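Local coordinates for protein lasso peptide isopeptidase AtxE2 (Asticcacaulis excentricus, PDB 5TXE) that hydrolyses the isopeptide bond of the threaded lasso peptides astexin-2 and astexin-3, opening them into linear peptides, at residues A[449-460]-A[646-654]; A[623-631]-A[677-685]. The protein carries 1 engineered substitution. All blocks are in the same frame, centred on the assembly; numbering follows the deposited sequence.

In the fold
Both contacts belong to the alpha/beta-hydrolase domain, and helix 643-662 joins them: it supplies one side of contact 1, and its Arg652 packs on Ile631 and Trp678 of contact 2. The centres of the two contacts lie about 22 Å apart. Along the chain the elements follow one another as strand 628-633, helix 643-662 and helix 672-684. Contact 1 is buried and close to the catalytic centre; there an arginine and a tyrosine meet two loop carbonyls and a carboxylate, and ordered waters add bridges. At the periphery, contact 2 sets the edge strand of the central sheet against the last helix, with one buried glutamate at one end and leucines, a proline and exposed arginines at the other.

Contact 1: A[449-460]-A[646-654]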
loop_
_atom_site.group_PDB
_atom_site.type_symbol
_atom_site.label_atom_id
_atom_site.label_comp_id
_atom_site.label_asym_id
_atom_site.label_seq_id
_atom_site.Cartn_x
_atom_site.Cartn_y
_atom_site.Cartn_z
ATOM N N GLY A 449 -5.787 0.266 -0.952
ATOM C CA GLY A 449 -6.138 -0.838 -1.859
ATOM C C GLY A 449 -6.744 -0.453 -3.177
ATOM O O GLY A 449 -7.077 -1.305 -3.983
ATOM N N ASP A 450 -6.875 0.828 -3.415
ATOM C CA ASP A 450 -7.439 1.355 -4.652
ATOM C C ASP A 450 -8.807 0.745 -5.006
ATOM O O ASP A 450 -8.978 0.109 -6.046
ATOM C CB ASP A 450 -6.424 1.224 -5.829
ATOM C CG ASP A 450 -6.906 1.998 -7.091
ATOM O OD1 ASP A 450 -8.017 2.612 -7.000
ATOM O OD2 ASP A 450 -6.231 1.929 -8.156
ATOM N N GLU A 451 -9.777 0.950 -4.118
ATOM C CA GLU A 451 -11.089 0.322 -4.229
ATOM C C GLU A 451 -12.217 1.347 -4.361
ATOM O O GLU A 451 -13.318 0.997 -4.792
ATOM C CB GLU A 451 -11.447 -0.352 -2.902
ATOM C CG GLU A 451 -11.223 -1.792 -2.674
ATOM C CD GLU A 451 -11.861 -2.775 -3.675
ATOM O OE1 GLU A 451 -12.922 -3.487 -3.388
ATOM O OE2 GLU A 451 -11.147 -2.908 -4.693
ATOM N N ASN A 452 -12.005 2.551 -3.845
ATOM C CA ASN A 452 -13.104 3.498 -3.721
ATOM C C ASN A 452 -12.727 4.795 -4.372
ATOM O O ASN A 452 -11.895 5.520 -3.840
ATOM C CB ASN A 452 -13.458 3.699 -2.260
ATOM C CG ASN A 452 -14.036 2.422 -1.633
ATOM O OD1 ASN A 452 -15.201 2.125 -1.823
ATOM N ND2 ASN A 452 -13.187 1.647 -0.930
ATOM N N PRO A 453 -13.335 5.101 -5.516
ATOM C CA PRO A 453 -12.768 6.097 -6.452
ATOM C C PRO A 453 -13.081 7.583 -6.085
ATOM O O PRO A 453 -14.222 8.054 -6.226
ATOM C CB PRO A 453 -13.425 5.712 -7.763
ATOM C CG PRO A 453 -14.727 5.190 -7.365
ATOM C CD PRO A 453 -14.559 4.501 -6.052
ATOM N N ILE A 454 -12.081 8.292 -5.611
ATOM C CA ILE A 454 -12.333 9.503 -4.859
ATOM C C ILE A 454 -12.784 10.605 -5.790
ATOM O O ILE A 454 -13.842 11.194 -5.600
ATOM C CB ILE A 454 -11.060 9.892 -4.090
ATOM C CG1 ILE A 454 -10.921 8.954 -2.921
ATOM C CG2 ILE A 454 -11.147 11.345 -3.585
ATOM C CD1 ILE A 454 -9.555 8.977 -2.314
ATOM N N LEU A 455 -12.020 10.845 -6.836
ATOM C CA LEU A 455 -12.368 11.939 -7.721
ATOM C C LEU A 455 -13.650 11.651 -8.472
ATOM O O LEU A 455 -14.503 12.508 -8.531
ATOM C CB LEU A 455 -11.172 12.281 -8.653
ATOM C CG LEU A 455 -9.828 12.629 -7.930
ATOM C CD1 LEU A 455 -8.698 12.944 -8.935
ATOM C CD2 LEU A 455 -10.025 13.822 -7.012
ATOM N N PRO A 456 -13.816 10.418 -9.042
ATOM C CA PRO A 456 -15.101 10.114 -9.624
ATOM C C PRO A 456 -16.288 10.244 -8.684
ATOM O O PRO A 456 -17.349 10.677 -9.109
ATOM C CB PRO A 456 -14.920 8.696 -10.116
ATOM C CG PRO A 456 -13.452 8.567 -10.378
ATOM C CD PRO A 456 -12.840 9.336 -9.270
ATOM N N LEU A 457 -16.133 9.924 -7.397
ATOM C CA LEU A 457 -17.240 10.146 -6.461
ATOM C C LEU A 457 -17.586 11.658 -6.347
ATOM O O LEU A 457 -18.768 12.058 -6.330
ATOM C CB LEU A 457 -16.905 9.611 -5.070
ATOM C CG LEU A 457 -17.151 8.120 -4.853
ATOM C CD1 LEU A 457 -16.492 7.557 -3.605
ATOM C CD2 LEU A 457 -18.618 7.836 -4.819
ATOM N N ALA A 458 -16.560 12.493 -6.241
ATOM C CA ALA A 458 -16.801 13.924 -6.223
ATOM C C ALA A 458 -17.459 14.381 -7.545
ATOM O O ALA A 458 -18.398 15.134 -7.521
ATOM C CB ALA A 458 -15.522 14.668 -6.000
ATOM N N THR A 459 -16.970 13.900 -8.667
ATOM C CA THR A 459 -17.564 14.214 -9.928
ATOM C C THR A 459 -19.042 13.847 -9.943
ATOM O O THR A 459 -19.847 14.517 -10.563
ATOM C CB THR A 459 -16.804 13.536 -11.052
ATOM O OG1 THR A 459 -15.467 14.083 -11.117
ATOM C CG2 THR A 459 -17.511 13.712 -12.358
ATOM N N ALA A 460 -19.430 12.819 -9.235
ATOM C CA ALA A 460 -20.828 12.422 -9.205
ATOM C C ALA A 460 -21.675 13.191 -8.231
ATOM O O ALA A 460 -22.839 12.819 -8.047
ATOM C CB ALA A 460 -20.924 10.948 -8.853
ATOM N N ARG A 646 -11.423 -3.902 -11.105
ATOM C CA ARG A 646 -11.331 -2.615 -10.400
ATOM C C ARG A 646 -12.329 -1.656 -10.953
ATOM O O ARG A 646 -13.025 -0.983 -10.206
ATOM C CB ARG A 646 -9.933 -2.051 -10.510
ATOM C CG ARG A 646 -9.756 -0.601 -9.988
ATOM C CD ARG A 646 -8.288 -0.274 -9.663
ATOM N NE ARG A 646 -7.919 -0.871 -8.375
ATOM C CZ ARG A 646 -7.176 -1.958 -8.206
ATOM N NH1 ARG A 646 -6.563 -2.588 -9.235
ATOM N NH2 ARG A 646 -7.032 -2.425 -6.977
ATOM N N LEU A 647 -12.454 -1.595 -12.278
ATOM C CA LEU A 647 -13.409 -0.691 -12.865
ATOM C C LEU A 647 -14.830 -1.009 -12.456
ATOM O O LEU A 647 -15.633 -0.126 -12.220
ATOM C CB LEU A 647 -13.265 -0.698 -14.399
ATOM C CG LEU A 647 -14.274 0.192 -15.137
ATOM C CD1 LEU A 647 -14.139 1.622 -14.691
ATOM C CD2 LEU A 647 -14.079 0.135 -16.662
ATOM N N ALA A 648 -15.146 -2.304 -12.383
ATOM C CA ALA A 648 -16.472 -2.754 -12.019
ATOM C C ALA A 648 -16.740 -2.455 -10.546
ATOM O O ALA A 648 -17.807 -2.061 -10.198
ATOM C CB ALA A 648 -16.563 -4.230 -12.277
ATOM N N VAL A 649 -15.735 -2.579 -9.705
ATOM C CA VAL A 649 -15.850 -2.187 -8.319
ATOM C C VAL A 649 -16.142 -0.664 -8.178
ATOM O O VAL A 649 -17.084 -0.265 -7.504
ATOM C CB VAL A 649 -14.568 -2.537 -7.572
ATOM C CG1 VAL A 649 -14.546 -1.911 -6.159
ATOM C CG2 VAL A 649 -14.492 -4.040 -7.414
ATOM N N TYR A 650 -15.323 0.162 -8.843
ATOM C CA TYR A 650 -15.538 1.608 -8.907
ATOM C C TYR A 650 -16.970 1.929 -9.274
ATOM O O TYR A 650 -17.644 2.706 -8.589
ATOM C CB TYR A 650 -14.670 2.258 -9.966
ATOM C CG TYR A 650 -13.192 2.440 -9.680
ATOM C CD1 TYR A 650 -12.604 2.163 -8.441
ATOM C CD2 TYR A 650 -12.360 2.944 -10.677
ATOM C CE1 TYR A 650 -11.227 2.334 -8.229
ATOM C CE2 TYR A 650 -11.008 3.175 -10.457
ATOM C CZ TYR A 650 -10.447 2.891 -9.240
ATOM O OH TYR A 650 -9.131 3.182 -9.104
ATOM N N ASN A 651 -17.453 1.329 -10.353
ATOM C CA ASN A 651 -18.783 1.689 -10.872
ATOM C C ASN A 651 -19.918 1.234 -9.987
ATOM O O ASN A 651 -20.894 1.958 -9.819
ATOM C CB ASN A 651 -18.995 1.105 -12.243
ATOM C CG ASN A 651 -18.306 1.923 -13.311
ATOM O OD1 ASN A 651 -18.289 3.123 -13.239
ATOM N ND2 ASN A 651 -17.771 1.279 -14.304
ATOM N N ARG A 652 -19.806 0.042 -9.409
ATOM C CA ARG A 652 -20.856 -0.410 -8.563
ATOM C C ARG A 652 -20.876 0.384 -7.241
ATOM O O ARG A 652 -21.924 0.559 -6.619
ATOM C CB ARG A 652 -20.702 -1.906 -8.307
ATOM C CG ARG A 652 -21.934 -2.509 -7.648
ATOM C CD ARG A 652 -21.712 -4.003 -7.376
ATOM N NE ARG A 652 -21.880 -4.842 -8.567
ATOM C CZ ARG A 652 -20.893 -5.417 -9.244
ATOM N NH1 ARG A 652 -19.673 -5.217 -8.931
ATOM N NH2 ARG A 652 -21.164 -6.170 -10.298
ATOM N N THR A 653 -19.711 0.761 -6.755
ATOM C CA THR A 653 -19.668 1.486 -5.537
ATOM C C THR A 653 -20.275 2.899 -5.720
ATOM O O THR A 653 -21.016 3.359 -4.866
ATOM C CB THR A 653 -18.240 1.593 -5.036
ATOM O OG1 THR A 653 -17.906 0.350 -4.446
ATOM C CG2 THR A 653 -18.117 2.671 -3.976
ATOM N N ILE A 654 -20.014 3.542 -6.860
ATOM C CA ILE A 654 -20.680 4.810 -7.178
ATOM C C ILE A 654 -22.173 4.603 -7.315
ATOM O O ILE A 654 -22.959 5.370 -6.757
ATOM C CB ILE A 654 -20.107 5.440 -8.434
ATOM C CG1 ILE A 654 -18.715 5.929 -8.139
ATOM C CG2 ILE A 654 -20.922 6.629 -8.905
ATOM C CD1 ILE A 654 -17.915 6.266 -9.375
HETATM O O HOH W 1 -6.663 3.242 -10.389
HETATM O O HOH W 2 -15.482 -0.023 -3.450
#
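The loop entering helix 454-459 runs along helix 643-662, bringing the CA atoms of Pro453 and Tyr650 to 5.8 Å and those of Leu457 and Ile654 to 6.4 Å. At the loop end, Arg646 reaches two successive carbonyls: NE donates almost straight (170°) to Asp450 O at 2.7 Å, in the plane of both groups, while NH2 bonds Gly449 O and Lys640 O. Asp450 turns its CG anti to the backbone N (chi1 -170°), which swings the carboxylate over to Arg646 and Tyr650. Its OD2 sits well out of the guanidinium plane, 3.3 Å from Arg646 NE, a salt bridge of charge alone. Tyr650 OH points at Asp450 OD1 at the ring edge, at a modelled 2.4 Å too short to be taken literally, and one water donates to both Asp450 OD2 and Tyr650 OH. The Tyr650 ring is sandwiched: Pro453 CB lies over one face, 3.9 Å from the centroid in a CH-pi contact, and Arg646 CG over the other. A second water receives from Thr653 OG1 and donates to Glu451 O and Asn452 OD1. Ile654 CD1 touches Pro453 CG and Pro456 CB, while the Leu457 and Ile654 side chains pass in opposite directions, Leu457 CD2 3.8 Å from Ile654 CG1. Gly449 CA lies about 7 Å from the side chain of engineered Ala527, the nucleophile position; the Arg646 bonds and bridging water probably help fix the loop beside the active site.

Contact 2: A[623-631]-A[677-685]; sequences QARKPVELI and RWRALRALR
Glu629 on strand 628-631 projects toward helix 677-684, where Arg677 and Trp678 both bind its carboxylate; strand and helix axes run roughly antiparallel (149°), 9.8 Å apart at their closest. Extended, with CG anti to the backbone N, the glutamate spans the gap. Its OE1 accepts from Trp678 NE1 at 3.0 Å, nearly straight (175°): the oxygen lies in the indole plane, yet the indole N-H arrives from above the carboxylate plane. Arg677 NH1 serves the other oxygen, meeting OE2 on its syn side at 3.0 Å with an angle of 172°. The same nitrogen approaches OE1 at 2.7 Å, a bent, weak hydrogen bond within the salt bridge. One buried carboxylate is thus matched by a neutral donor and a charged one, an environment expected to favour its ionised form. The indole also meets Trp656 edge-to-face, which probably helps place it.

Beyond the glutamate, leucine side chains pack on proline, backbone carbonyls and a guanidinium face. Leu681 CD2 rests 3.7 Å from Val628 O, and its CB meets Pro627 CB at 4.1 Å. Leu684 reaches the bend before the strand, with CD1 near the carbonyls of Arg625 and Lys626 and CD2 over one face of the Arg625 guanidinium, 3.5 Å from NH2. Lys626 points away, its NZ held by Asp599 and by Ser596 O. Arg625, at positive phi, is the C-prime residue of a Schellman motif ending helix 615-623, and Pro627 centres an inverse gamma turn leading into the strand. This edge strand of the mixed central sheet, hydrogen-bonded to strand 602-607 and flanked by the C-terminal helix, belongs to the alpha/beta-hydrolase fold of the prolyl oligopeptidase family.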
loop_
_atom_site.group_PDB
_atom_site.type_symbol
_atom_site.label_atom_id
_atom_site.label_comp_id
_atom_site.label_asym_id
_atom_site.label_seq_id
_atom_site.Cartn_x
_atom_site.Cartn_y
_atom_site.Cartn_z
ATOM N N GLN A 623 -30.960 -13.747 6.557
ATOM C CA GLN A 623 -31.992 -14.350 7.368
ATOM C C GLN A 623 -32.729 -13.296 8.217
ATOM O O GLN A 623 -33.926 -13.413 8.450
ATOM C CB GLN A 623 -31.321 -15.349 8.253
ATOM C CG GLN A 623 -32.219 -16.046 9.274
ATOM C CD GLN A 623 -32.401 -17.526 8.953
ATOM O OE1 GLN A 623 -32.055 -18.000 7.855
ATOM N NE2 GLN A 623 -32.957 -18.260 9.911
ATOM N N ALA A 624 -32.027 -12.280 8.686
ATOM C CA ALA A 624 -32.672 -11.222 9.462
ATOM C C ALA A 624 -33.237 -10.167 8.531
ATOM O O ALA A 624 -33.620 -9.124 8.981
ATOM C CB ALA A 624 -31.690 -10.618 10.427
ATOM N N ARG A 625 -33.256 -10.412 7.218
ATOM C CA ARG A 625 -33.855 -9.493 6.261
ATOM C C ARG A 625 -33.209 -8.067 6.256
ATOM O O ARG A 625 -33.853 -7.059 6.132
ATOM C CB ARG A 625 -35.365 -9.438 6.503
ATOM C CG ARG A 625 -36.059 -10.817 6.421
ATOM C CD ARG A 625 -37.558 -10.803 6.723
ATOM N NE ARG A 625 -38.214 -9.704 5.997
ATOM C CZ ARG A 625 -38.680 -9.741 4.735
ATOM N NH1 ARG A 625 -38.637 -10.859 3.995
ATOM N NH2 ARG A 625 -39.214 -8.634 4.198
ATOM N N LYS A 626 -31.905 -8.015 6.290
ATOM C CA LYS A 626 -31.192 -6.780 6.194
ATOM C C LYS A 626 -30.768 -6.520 4.768
ATOM O O LYS A 626 -30.584 -7.460 3.979
ATOM C CB LYS A 626 -29.975 -6.835 7.144
ATOM C CG LYS A 626 -30.406 -7.182 8.563
ATOM C CD LYS A 626 -31.461 -6.172 9.085
ATOM C CE LYS A 626 -31.928 -6.503 10.487
ATOM N NZ LYS A 626 -32.896 -5.514 11.050
ATOM N N PRO A 627 -30.563 -5.241 4.429
ATOM C CA PRO A 627 -30.141 -4.868 3.068
ATOM C C PRO A 627 -28.641 -5.009 2.802
ATOM O O PRO A 627 -27.937 -4.020 2.741
ATOM C CB PRO A 627 -30.555 -3.419 2.975
ATOM C CG PRO A 627 -30.506 -2.916 4.393
ATOM C CD PRO A 627 -30.780 -4.066 5.288
ATOM N N VAL A 628 -28.216 -6.250 2.568
ATOM C CA VAL A 628 -26.843 -6.618 2.361
ATOM C C VAL A 628 -26.737 -7.283 0.959
ATOM O O VAL A 628 -27.665 -7.932 0.500
ATOM C CB VAL A 628 -26.389 -7.594 3.433
ATOM C CG1 VAL A 628 -27.157 -8.892 3.353
ATOM C CG2 VAL A 628 -24.900 -7.922 3.339
ATOM N N GLU A 629 -25.610 -7.096 0.293
ATOM C CA GLU A 629 -25.336 -7.753 -0.994
ATOM C C GLU A 629 -23.853 -8.049 -1.018
ATOM O O GLU A 629 -23.024 -7.252 -0.539
ATOM C CB GLU A 629 -25.722 -6.856 -2.158
ATOM C CG GLU A 629 -25.409 -7.462 -3.503
ATOM C CD GLU A 629 -26.116 -6.801 -4.659
ATOM O OE1 GLU A 629 -25.451 -6.107 -5.460
ATOM O OE2 GLU A 629 -27.343 -6.985 -4.801
ATOM N N LEU A 630 -23.532 -9.218 -1.567
ATOM C CA LEU A 630 -22.159 -9.708 -1.667
ATOM C C LEU A 630 -21.849 -10.014 -3.122
ATOM O O LEU A 630 -22.623 -10.697 -3.830
ATOM C CB LEU A 630 -22.009 -10.986 -0.818
ATOM C CG LEU A 630 -20.774 -11.879 -0.992
ATOM C CD1 LEU A 630 -19.511 -11.130 -0.590
ATOM C CD2 LEU A 630 -20.833 -13.104 -0.125
ATOM N N ILE A 631 -20.722 -9.506 -3.569
ATOM C CA ILE A 631 -20.275 -9.687 -4.910
ATOM C C ILE A 631 -19.003 -10.451 -4.811
ATOM O O ILE A 631 -18.191 -10.161 -3.968
ATOM C CB ILE A 631 -19.945 -8.372 -5.608
ATOM C CG1 ILE A 631 -21.111 -7.385 -5.531
ATOM C CG2 ILE A 631 -19.585 -8.582 -7.077
ATOM C CD1 ILE A 631 -22.415 -7.778 -6.271
ATOM N N ARG A 677 -32.691 -5.607 -7.867
ATOM C CA ARG A 677 -32.229 -6.200 -6.646
ATOM C C ARG A 677 -32.171 -5.167 -5.519
ATOM O O ARG A 677 -32.584 -5.427 -4.419
ATOM C CB ARG A 677 -30.821 -6.684 -6.884
ATOM C CG ARG A 677 -30.598 -8.165 -6.867
ATOM C CD ARG A 677 -29.102 -8.393 -6.776
ATOM N NE ARG A 677 -28.612 -8.227 -8.090
ATOM C CZ ARG A 677 -27.574 -7.530 -8.526
ATOM N NH1 ARG A 677 -26.740 -6.837 -7.756
ATOM N NH2 ARG A 677 -27.364 -7.593 -9.830
ATOM N N TRP A 678 -31.639 -3.988 -5.805
ATOM C CA TRP A 678 -31.455 -3.002 -4.771
ATOM C C TRP A 678 -32.803 -2.392 -4.344
ATOM O O TRP A 678 -33.009 -2.085 -3.161
ATOM C CB TRP A 678 -30.483 -1.927 -5.226
ATOM C CG TRP A 678 -29.095 -2.422 -5.484
ATOM C CD1 TRP A 678 -28.615 -3.668 -5.256
ATOM C CD2 TRP A 678 -28.025 -1.675 -6.018
ATOM N NE1 TRP A 678 -27.315 -3.748 -5.621
ATOM C CE2 TRP A 678 -26.930 -2.539 -6.130
ATOM C CE3 TRP A 678 -27.882 -0.351 -6.432
ATOM C CZ2 TRP A 678 -25.707 -2.128 -6.575
ATOM C CZ3 TRP A 678 -26.626 0.054 -6.908
ATOM C CH2 TRP A 678 -25.568 -0.819 -6.950
ATOM N N ARG A 679 -33.749 -2.290 -5.266
ATOM C CA ARG A 679 -35.134 -1.882 -4.851
ATOM C C ARG A 679 -35.738 -2.903 -3.920
ATOM O O ARG A 679 -36.341 -2.540 -2.896
ATOM C CB ARG A 679 -36.021 -1.605 -6.055
ATOM C CG ARG A 679 -35.649 -0.274 -6.670
ATOM C CD ARG A 679 -36.626 0.256 -7.710
ATOM N NE ARG A 679 -36.393 -0.418 -8.974
ATOM C CZ ARG A 679 -35.667 0.060 -9.987
ATOM N NH1 ARG A 679 -35.112 1.293 -9.988
ATOM N NH2 ARG A 679 -35.513 -0.718 -11.031
ATOM N N ALA A 680 -35.494 -4.177 -4.198
ATOM C CA ALA A 680 -35.969 -5.200 -3.284
ATOM C C ALA A 680 -35.264 -5.089 -1.931
ATOM O O ALA A 680 -35.886 -5.369 -0.900
ATOM C CB ALA A 680 -35.806 -6.611 -3.877
ATOM N N LEU A 681 -33.977 -4.741 -1.911
ATOM C CA LEU A 681 -33.301 -4.600 -0.619
ATOM C C LEU A 681 -33.946 -3.463 0.207
ATOM O O LEU A 681 -34.126 -3.553 1.412
ATOM C CB LEU A 681 -31.808 -4.315 -0.782
ATOM C CG LEU A 681 -30.944 -5.443 -1.356
ATOM C CD1 LEU A 681 -29.508 -4.966 -1.438
ATOM C CD2 LEU A 681 -31.006 -6.730 -0.527
ATOM N N ARG A 682 -34.223 -2.378 -0.486
ATOM C CA ARG A 682 -34.844 -1.223 0.075
ATOM C C ARG A 682 -36.205 -1.521 0.673
ATOM O O ARG A 682 -36.518 -1.021 1.733
ATOM C CB ARG A 682 -34.979 -0.109 -1.004
ATOM C CG ARG A 682 -35.335 1.266 -0.390
ATOM C CD ARG A 682 -35.120 2.402 -1.375
ATOM N NE ARG A 682 -35.915 2.293 -2.589
ATOM C CZ ARG A 682 -35.734 3.079 -3.659
ATOM N NH1 ARG A 682 -34.775 3.988 -3.658
ATOM N NH2 ARG A 682 -36.500 2.943 -4.738
ATOM N N ALA A 683 -36.983 -2.339 -0.003
ATOM C CA ALA A 683 -38.342 -2.682 0.442
ATOM C C ALA A 683 -38.342 -3.571 1.672
ATOM O O ALA A 683 -39.345 -3.600 2.374
ATOM C CB ALA A 683 -39.112 -3.368 -0.675
ATOM N N LEU A 684 -37.232 -4.275 1.952
ATOM C CA LEU A 684 -37.106 -5.098 3.174
ATOM C C LEU A 684 -37.183 -4.245 4.414
ATOM O O LEU A 684 -37.621 -4.701 5.463
ATOM C CB LEU A 684 -35.758 -5.788 3.271
ATOM C CG LEU A 684 -35.402 -6.824 2.221
ATOM C CD1 LEU A 684 -33.959 -7.244 2.441
ATOM C CD2 LEU A 684 -36.349 -8.016 2.262
ATOM N N ARG A 685 -36.749 -3.003 4.299
ATOM C CA ARG A 685 -36.643 -2.131 5.458
ATOM C C ARG A 685 -37.995 -1.678 6.029
ATOM O O ARG A 685 -38.032 -1.012 7.049
ATOM C CB ARG A 685 -35.758 -0.935 5.098
ATOM C CG ARG A 685 -34.327 -1.366 4.666
ATOM C CD ARG A 685 -33.401 -0.176 4.320
ATOM N NE ARG A 685 -32.767 0.404 5.522
ATOM C CZ ARG A 685 -32.168 1.603 5.569
ATOM N NH1 ARG A 685 -32.070 2.394 4.476
ATOM N NH2 ARG A 685 -31.640 2.006 6.722
#